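Local coordinates for Sts-2 protein (PDB 3D4I) that hydrolyses phosphate esters through an acid-dependent histidine phosphatase domain and probably interferes with CBL-mediated down-regulation of receptor tyrosine kinases, at residues C70-F73 / Q74-A78; T103-H106 / I107-L111; S203-L206 / D207-T210; Y41-D44 / L45-R49; E144-E148 / A149-V153. All blocks are in the same frame, centred on the assembly; numbering follows the deposited sequence.

Contact 1: residues C70-F73 / Q74-A78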
# COMPACT_ATOMS: atom_id res chain seq x y z
N CYS A 70 -0.07 -4.40 -3.09
CA CYS A 70 -0.78 -3.62 -2.07
C CYS A 70 -1.01 -4.46 -0.79
O CYS A 70 -0.85 -3.96 0.32
CB CYS A 70 -2.11 -3.12 -2.62
SG CYS A 70 -3.01 -2.03 -1.50
N GLY A 71 -1.34 -5.75 -0.95
CA GLY A 71 -1.47 -6.65 0.23
C GLY A 71 -0.18 -6.75 1.03
O GLY A 71 -0.19 -6.79 2.27
N ILE A 72 0.94 -6.83 0.32
CA ILE A 72 2.26 -6.84 0.96
C ILE A 72 2.49 -5.55 1.73
O ILE A 72 2.98 -5.60 2.86
CB ILE A 72 3.41 -7.05 -0.08
CG1 ILE A 72 3.31 -8.44 -0.72
CG2 ILE A 72 4.79 -6.85 0.57
CD1 ILE A 72 4.13 -8.59 -2.07
N PHE A 73 2.19 -4.41 1.11
CA PHE A 73 2.25 -3.11 1.79
C PHE A 73 1.37 -3.10 3.06
O PHE A 73 1.83 -2.65 4.11
CB PHE A 73 1.90 -1.95 0.83
CG PHE A 73 1.05 -0.85 1.45
CD1 PHE A 73 1.63 0.11 2.30
CD2 PHE A 73 -0.31 -0.77 1.18
CE1 PHE A 73 0.84 1.12 2.88
CE2 PHE A 73 -1.12 0.26 1.76
CZ PHE A 73 -0.52 1.19 2.61
N GLN A 74 0.12 -3.59 2.97
CA GLN A 74 -0.77 -3.59 4.13
C GLN A 74 -0.19 -4.43 5.27
O GLN A 74 -0.20 -4.00 6.42
CB GLN A 74 -2.17 -4.10 3.75
CG GLN A 74 -2.85 -3.24 2.66
CD GLN A 74 -4.02 -3.96 2.03
OE1 GLN A 74 -4.06 -5.19 2.02
NE2 GLN A 74 -4.97 -3.21 1.54
N ALA A 75 0.34 -5.61 4.94
CA ALA A 75 0.90 -6.52 5.93
C ALA A 75 2.12 -5.92 6.62
O ALA A 75 2.23 -5.94 7.86
CB ALA A 75 1.27 -7.89 5.26
N ARG A 76 3.01 -5.32 5.82
CA ARG A 76 4.19 -4.65 6.37
C ARG A 76 3.84 -3.44 7.24
O ARG A 76 4.48 -3.20 8.29
CB ARG A 76 5.17 -4.27 5.24
CG ARG A 76 5.84 -5.47 4.50
CD ARG A 76 6.91 -4.96 3.48
NE ARG A 76 7.74 -6.04 2.91
CZ ARG A 76 8.26 -6.06 1.67
NH1 ARG A 76 8.03 -5.07 0.80
NH2 ARG A 76 9.02 -7.09 1.30
N LEU A 77 2.84 -2.67 6.81
CA LEU A 77 2.40 -1.49 7.58
C LEU A 77 1.85 -1.89 8.96
O LEU A 77 2.18 -1.27 9.99
CB LEU A 77 1.33 -0.70 6.80
CG LEU A 77 1.05 0.74 7.25
CD1 LEU A 77 2.25 1.65 6.90
CD2 LEU A 77 -0.21 1.23 6.59
N ALA A 78 1.01 -2.91 8.98
CA ALA A 78 0.55 -3.53 10.24
C ALA A 78 1.69 -4.05 11.13
O ALA A 78 1.67 -3.81 12.34
CB ALA A 78 -0.43 -4.67 9.92
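Phe73 and Leu77, one helical turn apart, lie side by side and point the same way, with CE1 of the Phe73 ring 3.9 Å from CD2 of Leu77. On the next flank Ile72 sends CG2 over one face of the Arg76 guanidinium, 3.7 Å from NH1 and displaced toward the rim. Extended from CG to NE, the arginine runs alongside the isoleucine, so a methyl group supports its flat end. Gln74 reaches back along the preceding turn: CG stands anti to the carbonyl carbon (chi1 -59°), which leaves NE2 3.8 Å from SG of Cys70 and OE1 3.5 Å from CA of Gly71. The amide's polar partners lie farther out, OE1 accepting from Glu19 N and NE2 pairing with His260. Behind these side chains stand four successive i to i+4 backbone bonds, the shortest from Gln74 N to Cys70 O at 2.8 Å. Phe73 also stacks on Phe73 of the second subunit, placing this flank of the helix in the dimer interface. Helix 69-85 thus lies between that subunit and helix 98-111 of its own chain, against which Ile72, Ala75 and Arg76 pack through His106.

Contact 2: residues T103-H106 / I107-L111; sequences TAKH and ILEEL
Lys105 and Glu109 slant across one another on successive turns of the helix, and the lysine's aliphatic part meets the carboxylate before its charge does. OE2 of Glu109 lies 3.0 Å from CE of Lys105, whereas NZ remains 4.2 Å from the same oxygen, too far for a salt bridge, though the opposite charges probably still attract. The lysine chain is fully extended, with CG anti to the backbone N (chi1 175°), which carries NZ past the carboxylate; the ammonium group makes a cation-pi contact with Phe151. His106 and Glu109 instead lie side by side, their ring and carboxylate planes nearly perpendicular at 87°. A water joins them, sitting in the imidazole plane at the edge, 3.0 Å from ND1 of His106, and donating to OE1 of Glu109. Both residues belong to helix 98-111, the crossover helix of a beta-alpha-beta unit between strands 89-94 and 119-121 of the histidine phosphatase fold. On the side facing the sheet, CG2 of Thr103 approaches CD1 of Ile107 at 3.9 Å, and Ile107 goes on to touch Leu198 of strand 196-201. Thr103 OG1 is bonded to Arg99 O and Gly18 N. Consecutive i to i+4 bonds fix the spacing of these side chains, among them Glu109 N to Lys105 O at 2.9 Å, while Ala104 and Leu108 both pack on Val92 of strand 89-94.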
# COMPACT_ATOMS: atom_id res chain seq x y z
N THR A 103 1.30 -12.97 4.56
CA THR A 103 0.91 -11.91 5.51
C THR A 103 1.70 -12.12 6.81
O THR A 103 2.28 -11.17 7.34
CB THR A 103 -0.61 -11.89 5.76
OG1 THR A 103 -1.33 -11.71 4.54
CG2 THR A 103 -1.01 -10.73 6.72
N ALA A 104 1.74 -13.37 7.31
CA ALA A 104 2.48 -13.68 8.52
C ALA A 104 3.96 -13.31 8.40
O ALA A 104 4.51 -12.67 9.29
CB ALA A 104 2.32 -15.17 8.91
N LYS A 105 4.60 -13.72 7.30
CA LYS A 105 6.02 -13.42 7.07
C LYS A 105 6.27 -11.90 7.08
O LYS A 105 7.19 -11.43 7.73
CB LYS A 105 6.50 -14.05 5.75
CG LYS A 105 7.96 -13.69 5.33
CD LYS A 105 8.25 -14.21 3.89
CE LYS A 105 9.71 -14.12 3.47
NZ LYS A 105 9.83 -14.50 2.03
N HIS A 106 5.45 -11.14 6.36
CA HIS A 106 5.69 -9.68 6.24
C HIS A 106 5.51 -8.96 7.59
O HIS A 106 6.30 -8.08 7.95
CB HIS A 106 4.79 -9.09 5.14
CG HIS A 106 5.19 -9.51 3.76
ND1 HIS A 106 6.45 -9.27 3.24
CD2 HIS A 106 4.50 -10.15 2.79
CE1 HIS A 106 6.51 -9.75 2.01
NE2 HIS A 106 5.34 -10.30 1.71
N ILE A 107 4.50 -9.35 8.35
CA ILE A 107 4.34 -8.83 9.71
C ILE A 107 5.60 -9.12 10.57
O ILE A 107 6.14 -8.20 11.20
CB ILE A 107 3.07 -9.40 10.40
CG1 ILE A 107 1.80 -8.88 9.71
CG2 ILE A 107 3.04 -9.08 11.89
CD1 ILE A 107 0.53 -9.59 10.17
N LEU A 108 6.05 -10.38 10.59
CA LEU A 108 7.23 -10.77 11.35
C LEU A 108 8.51 -10.04 10.93
O LEU A 108 9.35 -9.72 11.78
CB LEU A 108 7.45 -12.27 11.27
CG LEU A 108 6.58 -13.18 12.16
CD1 LEU A 108 6.65 -14.58 11.61
CD2 LEU A 108 7.08 -13.15 13.62
N GLU A 109 8.69 -9.81 9.62
CA GLU A 109 9.85 -9.09 9.11
C GLU A 109 9.88 -7.67 9.65
O GLU A 109 10.93 -7.19 10.12
CB GLU A 109 9.91 -9.16 7.59
CG GLU A 109 10.55 -10.45 7.08
CD GLU A 109 10.40 -10.65 5.57
OE1 GLU A 109 9.95 -9.72 4.85
OE2 GLU A 109 10.73 -11.76 5.10
N GLU A 110 8.72 -7.02 9.68
CA GLU A 110 8.63 -5.65 10.20
C GLU A 110 8.71 -5.58 11.72
O GLU A 110 9.11 -4.56 12.27
CB GLU A 110 7.37 -4.96 9.72
CG GLU A 110 7.36 -4.63 8.23
CD GLU A 110 8.43 -3.66 7.82
OE1 GLU A 110 8.76 -2.72 8.60
OE2 GLU A 110 8.95 -3.86 6.71
N LEU A 111 8.32 -6.67 12.38
CA LEU A 111 8.52 -6.81 13.83
C LEU A 111 9.98 -7.12 14.20
O LEU A 111 10.33 -7.08 15.37
CB LEU A 111 7.66 -7.95 14.37
CG LEU A 111 6.48 -7.87 15.34
CD1 LEU A 111 6.36 -6.57 16.18
CD2 LEU A 111 5.18 -8.27 14.72
O HOH W 1 8.52 -7.70 4.72

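Contact 3: residues S203-L206 / D207-T210; sequences SSAL and DSCT
Ser204 O gathers the backbone donors of Asp207 and Ser208 in the short helical turn around 205-208, which follows strand 196-201 of the histidine phosphatase fold. The bond from Ser208 N is nearly straight, 3.0 Å long with an angle of 178° at the hydrogen, and lies in the carbonyl plane. Asp207 N reaches Ser204 O from above that plane at 3.2 Å. One residue on, Cys209 N bonds to Ala205 O at 2.9 Å, and SG of Cys209 rests 3.8 Å from CB of Ala205. Most polar side chains here are satisfied from outside: Ser203 OG by Arg16, Ser204 OG by Glu127, Asp207 OD1 by a salt bridge to Arg219, and Ser208 OG by Tyr175. Thr210 instead finds its acceptor within the turn, its hydroxyl donating to Leu206 O. Replacing it with a valine would probably leave that buried carbonyl without this donor and allow the chain after the helix more freedom to shift. The first torsion of the threonine (chi1 61°) sets OG1 between the backbone N and the carbonyl carbon, from where it reaches Leu206 O at 2.7 Å, tilted 31° out of the carbonyl plane.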
# COMPACT_ATOMS: atom_id res chain seq x y z
N SER A 203 -11.17 -13.89 6.82
CA SER A 203 -12.20 -13.04 7.44
C SER A 203 -13.06 -13.87 8.40
O SER A 203 -13.36 -13.44 9.50
CB SER A 203 -13.07 -12.40 6.38
OG SER A 203 -12.33 -11.40 5.68
N SER A 204 -13.42 -15.07 7.97
CA SER A 204 -14.21 -15.99 8.83
C SER A 204 -13.63 -16.22 10.23
O SER A 204 -14.39 -16.37 11.22
CB SER A 204 -14.36 -17.33 8.12
OG SER A 204 -13.12 -17.74 7.61
N ALA A 205 -12.31 -16.29 10.31
CA ALA A 205 -11.63 -16.60 11.56
C ALA A 205 -11.80 -15.52 12.64
O ALA A 205 -11.67 -15.83 13.83
CB ALA A 205 -10.14 -16.89 11.32
N LEU A 206 -12.03 -14.27 12.24
CA LEU A 206 -12.20 -13.21 13.25
C LEU A 206 -13.41 -13.51 14.14
O LEU A 206 -13.45 -13.08 15.28
CB LEU A 206 -12.29 -11.80 12.65
CG LEU A 206 -10.93 -11.09 12.41
CD1 LEU A 206 -10.28 -11.61 11.15
CD2 LEU A 206 -11.11 -9.59 12.32
N ASP A 207 -14.37 -14.27 13.60
CA ASP A 207 -15.52 -14.76 14.37
C ASP A 207 -15.27 -16.17 14.94
O ASP A 207 -15.38 -16.40 16.16
CB ASP A 207 -16.80 -14.74 13.52
CG ASP A 207 -18.06 -14.98 14.36
OD1 ASP A 207 -18.33 -14.16 15.27
OD2 ASP A 207 -18.81 -15.94 14.10
N SER A 208 -14.94 -17.11 14.07
CA SER A 208 -14.85 -18.51 14.47
C SER A 208 -13.69 -18.86 15.40
O SER A 208 -13.76 -19.87 16.09
CB SER A 208 -14.81 -19.41 13.24
OG SER A 208 -13.56 -19.28 12.61
N CYS A 209 -12.62 -18.06 15.40
CA CYS A 209 -11.48 -18.30 16.28
C CYS A 209 -11.53 -17.51 17.60
O CYS A 209 -10.67 -17.67 18.48
CB CYS A 209 -10.14 -18.13 15.54
SG CYS A 209 -9.90 -19.36 14.21
N THR A 210 -12.54 -16.64 17.74
CA THR A 210 -12.66 -15.81 18.94
C THR A 210 -13.85 -16.22 19.79
O THR A 210 -13.72 -16.29 21.01
CB THR A 210 -12.69 -14.28 18.65
OG1 THR A 210 -13.82 -13.97 17.82
CG2 THR A 210 -11.41 -13.85 17.92

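Contact 4: residues Y41-D44 / L45-R49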
# COMPACT_ATOMS: atom_id res chain seq x y z
N TYR A 41 4.95 -13.19 -15.46
CA TYR A 41 5.40 -11.81 -15.62
C TYR A 41 4.37 -10.88 -14.98
O TYR A 41 3.28 -11.35 -14.61
CB TYR A 41 5.63 -11.50 -17.11
CG TYR A 41 4.39 -11.14 -17.90
CD1 TYR A 41 3.44 -12.09 -18.25
CD2 TYR A 41 4.19 -9.82 -18.31
CE1 TYR A 41 2.30 -11.74 -18.99
CE2 TYR A 41 3.08 -9.46 -19.04
CZ TYR A 41 2.13 -10.41 -19.36
OH TYR A 41 1.06 -10.00 -20.11
N ARG A 42 4.69 -9.60 -14.82
CA ARG A 42 3.77 -8.67 -14.16
C ARG A 42 3.13 -7.77 -15.20
O ARG A 42 3.79 -6.88 -15.71
CB ARG A 42 4.48 -7.77 -13.13
CG ARG A 42 5.25 -8.44 -12.03
CD ARG A 42 6.19 -7.42 -11.30
NE ARG A 42 5.49 -6.53 -10.37
CZ ARG A 42 6.01 -5.44 -9.81
NH1 ARG A 42 7.26 -5.06 -10.09
NH2 ARG A 42 5.30 -4.70 -8.99
N PRO A 43 1.85 -7.99 -15.52
CA PRO A 43 1.18 -7.08 -16.43
C PRO A 43 0.71 -5.77 -15.77
O PRO A 43 0.25 -4.87 -16.47
CB PRO A 43 -0.03 -7.90 -16.91
CG PRO A 43 -0.29 -8.87 -15.82
CD PRO A 43 0.99 -9.11 -15.09
N ASP A 44 0.83 -5.66 -14.44
CA ASP A 44 0.41 -4.48 -13.67
C ASP A 44 1.29 -4.50 -12.42
O ASP A 44 1.70 -5.56 -11.98
CB ASP A 44 -1.08 -4.60 -13.32
CG ASP A 44 -1.65 -3.40 -12.54
OD1 ASP A 44 -1.34 -3.21 -11.33
OD2 ASP A 44 -2.52 -2.71 -13.12
N LEU A 45 1.61 -3.34 -11.87
CA LEU A 45 2.55 -3.30 -10.77
C LEU A 45 1.97 -3.91 -9.50
O LEU A 45 2.72 -4.19 -8.57
CB LEU A 45 3.07 -1.89 -10.49
CG LEU A 45 3.72 -1.15 -11.66
CD1 LEU A 45 4.27 0.16 -11.16
CD2 LEU A 45 4.88 -1.99 -12.26
N ASN A 46 0.66 -4.13 -9.46
CA ASN A 46 0.08 -4.74 -8.25
C ASN A 46 0.18 -6.26 -8.24
O ASN A 46 -0.15 -6.88 -7.23
CB ASN A 46 -1.38 -4.30 -8.05
CG ASN A 46 -1.85 -4.42 -6.61
OD1 ASN A 46 -1.11 -4.16 -5.68
ND2 ASN A 46 -3.13 -4.78 -6.43
N PHE A 47 0.61 -6.87 -9.36
CA PHE A 47 1.09 -8.27 -9.32
C PHE A 47 2.43 -8.26 -8.63
O PHE A 47 3.20 -7.32 -8.83
CB PHE A 47 1.23 -8.87 -10.73
CG PHE A 47 -0.08 -9.21 -11.39
CD1 PHE A 47 -0.85 -8.23 -11.99
CD2 PHE A 47 -0.53 -10.53 -11.43
CE1 PHE A 47 -2.09 -8.55 -12.65
CE2 PHE A 47 -1.74 -10.85 -12.04
CZ PHE A 47 -2.51 -9.87 -12.67
N PRO A 48 2.72 -9.28 -7.78
CA PRO A 48 3.99 -9.27 -7.05
C PRO A 48 5.21 -9.49 -7.96
O PRO A 48 5.07 -10.03 -9.06
CB PRO A 48 3.84 -10.42 -6.03
CG PRO A 48 2.76 -11.34 -6.64
CD PRO A 48 1.88 -10.45 -7.45
N ARG A 49 6.38 -9.10 -7.49
CA ARG A 49 7.63 -9.22 -8.25
C ARG A 49 7.89 -10.64 -8.70
O ARG A 49 8.39 -10.87 -9.80
CB ARG A 49 8.82 -8.66 -7.43
CG ARG A 49 9.41 -7.35 -7.96
CD ARG A 49 10.34 -6.71 -6.91
NE ARG A 49 11.58 -6.15 -7.46
CZ ARG A 49 12.62 -5.76 -6.71
NH1 ARG A 49 12.56 -5.87 -5.38
NH2 ARG A 49 13.72 -5.27 -7.28
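Leu45 O accepts from the guanidinium of Arg42, whose NH2 lies 2.7 Å away, and CD2 of the same leucine stands over one face of that group, offset toward its rim. Asn46 comes next and is held by its backbone: its N-H points to Asp44 OD1 at 2.9 Å with an angle of 164°, using the carboxylate lone pair that faces away from OD2. Asp44 CG is anti to the backbone N (chi1 -179°), which brings OD1 to the N-H two residues on, an Asx turn within the beta turn that the aspartate opens. Phe47 closes that type I beta turn, donating its N-H to Asp44 O at 3.1 Å. Its ring receives Pro43 over one face in a CH-pi contact, with CD 3.9 Å from the centroid, while CB of Asp44 lies in plane at the ring edge. Phe47 O takes a further bond from Arg42 NE at 2.9 Å, so a single guanidinium, bent back at chi3 (77°), grips two carbonyls of the returning chain. Pro48 contributes its O, which lies 3.4 Å from Arg42 CG. Arg49 brings CG to 3.8 Å from Arg42 NH1, but its own guanidinium forms salt bridges with Glu80 and Asp84 of the second subunit, and Asp44 OD2 bonds to Thr259 of that subunit. Within its own chain the loop rests on helices 21-25 and 29-32 through Asn46 and Phe47, and Asn46 OD1 accepts from Cys70 N at the start of helix 69-85.

Contact 5: residues E144-E148 / A149-V153; sequences EELKE and ANFNV
Leu146 and Phe151 meet where helix 143-148 gives way to loop, and the leucine can be followed outward atom by atom. Its CB lies 3.9 Å from CB of Phe151 and slightly farther from CG2 of Val153. CG stands anti to the carbonyl carbon (chi1 -69°), and the branch that follows divides between two partners. CD1 goes to Val153, 3.9 Å from CG2. CD2 goes to Phe151, 3.6 Å from the ring's CD2 and over its face, in a CH-pi contact 29° off the ring normal. The carbonyl O of Leu146 meets the same ring at its edge, in plane, and accepts the Phe151 N-H at 2.9 Å. On the other flank the extended Lys147 runs along the departing chain: CG lies 3.3 Å from Phe151 O, and CE lies at the same distance from Val153 O. The Phe151 ring also touches Val101 and Gln102, so the residues that end one helix pack against helix 98-111. Exchanging Phe151 for an alanine would probably leave Leu146 CD2 without the ring face it packs on and open a gap beside the helix end. Asn152 ND2 bonds to Glu114 O, in the loop after helix 98-111, and Glu145 OE2 to Ser55. Asn150 turns the backbone with a positive phi of 72° and donates to Lys147 O at 3.0 Å; together with the Phe151 N to Leu146 O bond, this is the Schellman motif that ends an alpha helix.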
# COMPACT_ATOMS: atom_id res chain seq x y z
N GLU A 144 8.23 -27.71 3.11
CA GLU A 144 9.54 -27.70 2.47
C GLU A 144 9.61 -26.63 1.38
O GLU A 144 10.59 -25.88 1.31
CB GLU A 144 9.90 -29.10 1.91
CG GLU A 144 10.13 -30.13 3.01
CD GLU A 144 11.09 -31.25 2.60
OE1 GLU A 144 11.09 -31.65 1.40
OE2 GLU A 144 11.84 -31.73 3.49
N GLU A 145 8.56 -26.56 0.56
CA GLU A 145 8.42 -25.53 -0.46
C GLU A 145 8.39 -24.12 0.13
O GLU A 145 9.00 -23.20 -0.42
CB GLU A 145 7.16 -25.78 -1.31
CG GLU A 145 7.38 -26.87 -2.37
CD GLU A 145 6.10 -27.41 -2.98
OE1 GLU A 145 4.98 -27.02 -2.58
OE2 GLU A 145 6.23 -28.25 -3.89
N LEU A 146 7.71 -23.95 1.26
CA LEU A 146 7.73 -22.68 1.98
C LEU A 146 9.13 -22.34 2.51
O LEU A 146 9.56 -21.20 2.37
CB LEU A 146 6.68 -22.66 3.10
CG LEU A 146 5.22 -22.63 2.63
CD1 LEU A 146 4.27 -22.96 3.78
CD2 LEU A 146 4.85 -21.29 2.00
N LYS A 147 9.84 -23.30 3.11
CA LYS A 147 11.23 -23.02 3.56
C LYS A 147 12.18 -22.72 2.39
O LYS A 147 13.04 -21.84 2.51
CB LYS A 147 11.80 -24.07 4.52
CG LYS A 147 11.97 -23.51 5.95
CD LYS A 147 12.73 -24.44 6.91
CE LYS A 147 12.45 -24.06 8.39
NZ LYS A 147 13.21 -24.94 9.38
N GLU A 148 12.00 -23.42 1.27
CA GLU A 148 12.68 -23.10 0.02
C GLU A 148 12.48 -21.62 -0.28
O GLU A 148 13.42 -20.89 -0.59
CB GLU A 148 12.11 -23.92 -1.14
CG GLU A 148 12.57 -25.36 -1.27
CD GLU A 148 11.80 -26.15 -2.36
OE1 GLU A 148 11.43 -25.54 -3.41
OE2 GLU A 148 11.57 -27.37 -2.17
N ALA A 149 11.23 -21.18 -0.14
CA ALA A 149 10.82 -19.82 -0.50
C ALA A 149 11.09 -18.81 0.62
O ALA A 149 10.57 -17.68 0.58
CB ALA A 149 9.35 -19.81 -0.91
N ASN A 150 11.89 -19.21 1.60
CA ASN A 150 12.36 -18.33 2.67
C ASN A 150 11.25 -17.97 3.68
O ASN A 150 11.26 -16.89 4.25
CB ASN A 150 13.06 -17.08 2.10
CG ASN A 150 13.75 -16.24 3.17
OD1 ASN A 150 14.37 -16.76 4.10
ND2 ASN A 150 13.63 -14.91 3.04
N PHE A 151 10.30 -18.88 3.88
CA PHE A 151 9.33 -18.77 4.96
C PHE A 151 9.87 -19.58 6.12
O PHE A 151 10.13 -20.78 5.98
CB PHE A 151 7.96 -19.31 4.54
CG PHE A 151 7.29 -18.48 3.50
CD1 PHE A 151 6.51 -17.39 3.87
CD2 PHE A 151 7.43 -18.76 2.16
CE1 PHE A 151 5.89 -16.61 2.91
CE2 PHE A 151 6.81 -17.99 1.19
CZ PHE A 151 6.04 -16.91 1.57
N ASN A 152 10.07 -18.94 7.27
CA ASN A 152 10.59 -19.61 8.44
C ASN A 152 9.49 -20.41 9.15
O ASN A 152 9.10 -20.09 10.27
CB ASN A 152 11.27 -18.62 9.41
CG ASN A 152 12.02 -19.32 10.54
OD1 ASN A 152 12.31 -20.51 10.46
ND2 ASN A 152 12.33 -18.57 11.60
N VAL A 153 8.99 -21.43 8.46
CA VAL A 153 7.91 -22.29 8.95
C VAL A 153 8.40 -23.31 10.00
O VAL A 153 9.59 -23.65 10.04
CB VAL A 153 7.21 -23.01 7.77
CG1 VAL A 153 6.60 -24.33 8.22
CG2 VAL A 153 6.16 -22.11 7.11

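In the fold
From the N terminus, contact 4 comes first, closing a beta turn in the loop between helices 29-32 and 69-85. Its Asn46 reaches contact 1 at the start of the latter helix, and both contacts touch the second subunit. Contact 2, on helix 98-111, lies against contact 1, their centres 9 Å apart, and extends the packing to contact 5 through Lys105 and the end of helix 143-148. Contact 3 follows strand 196-201 on the opposite side of the chain's centre from contacts 2, 4 and 5. All five are local and run in series, none nesting or crossing; the touches between them run from contact 4 through 1 and 2 to 5, with contact 3 apart.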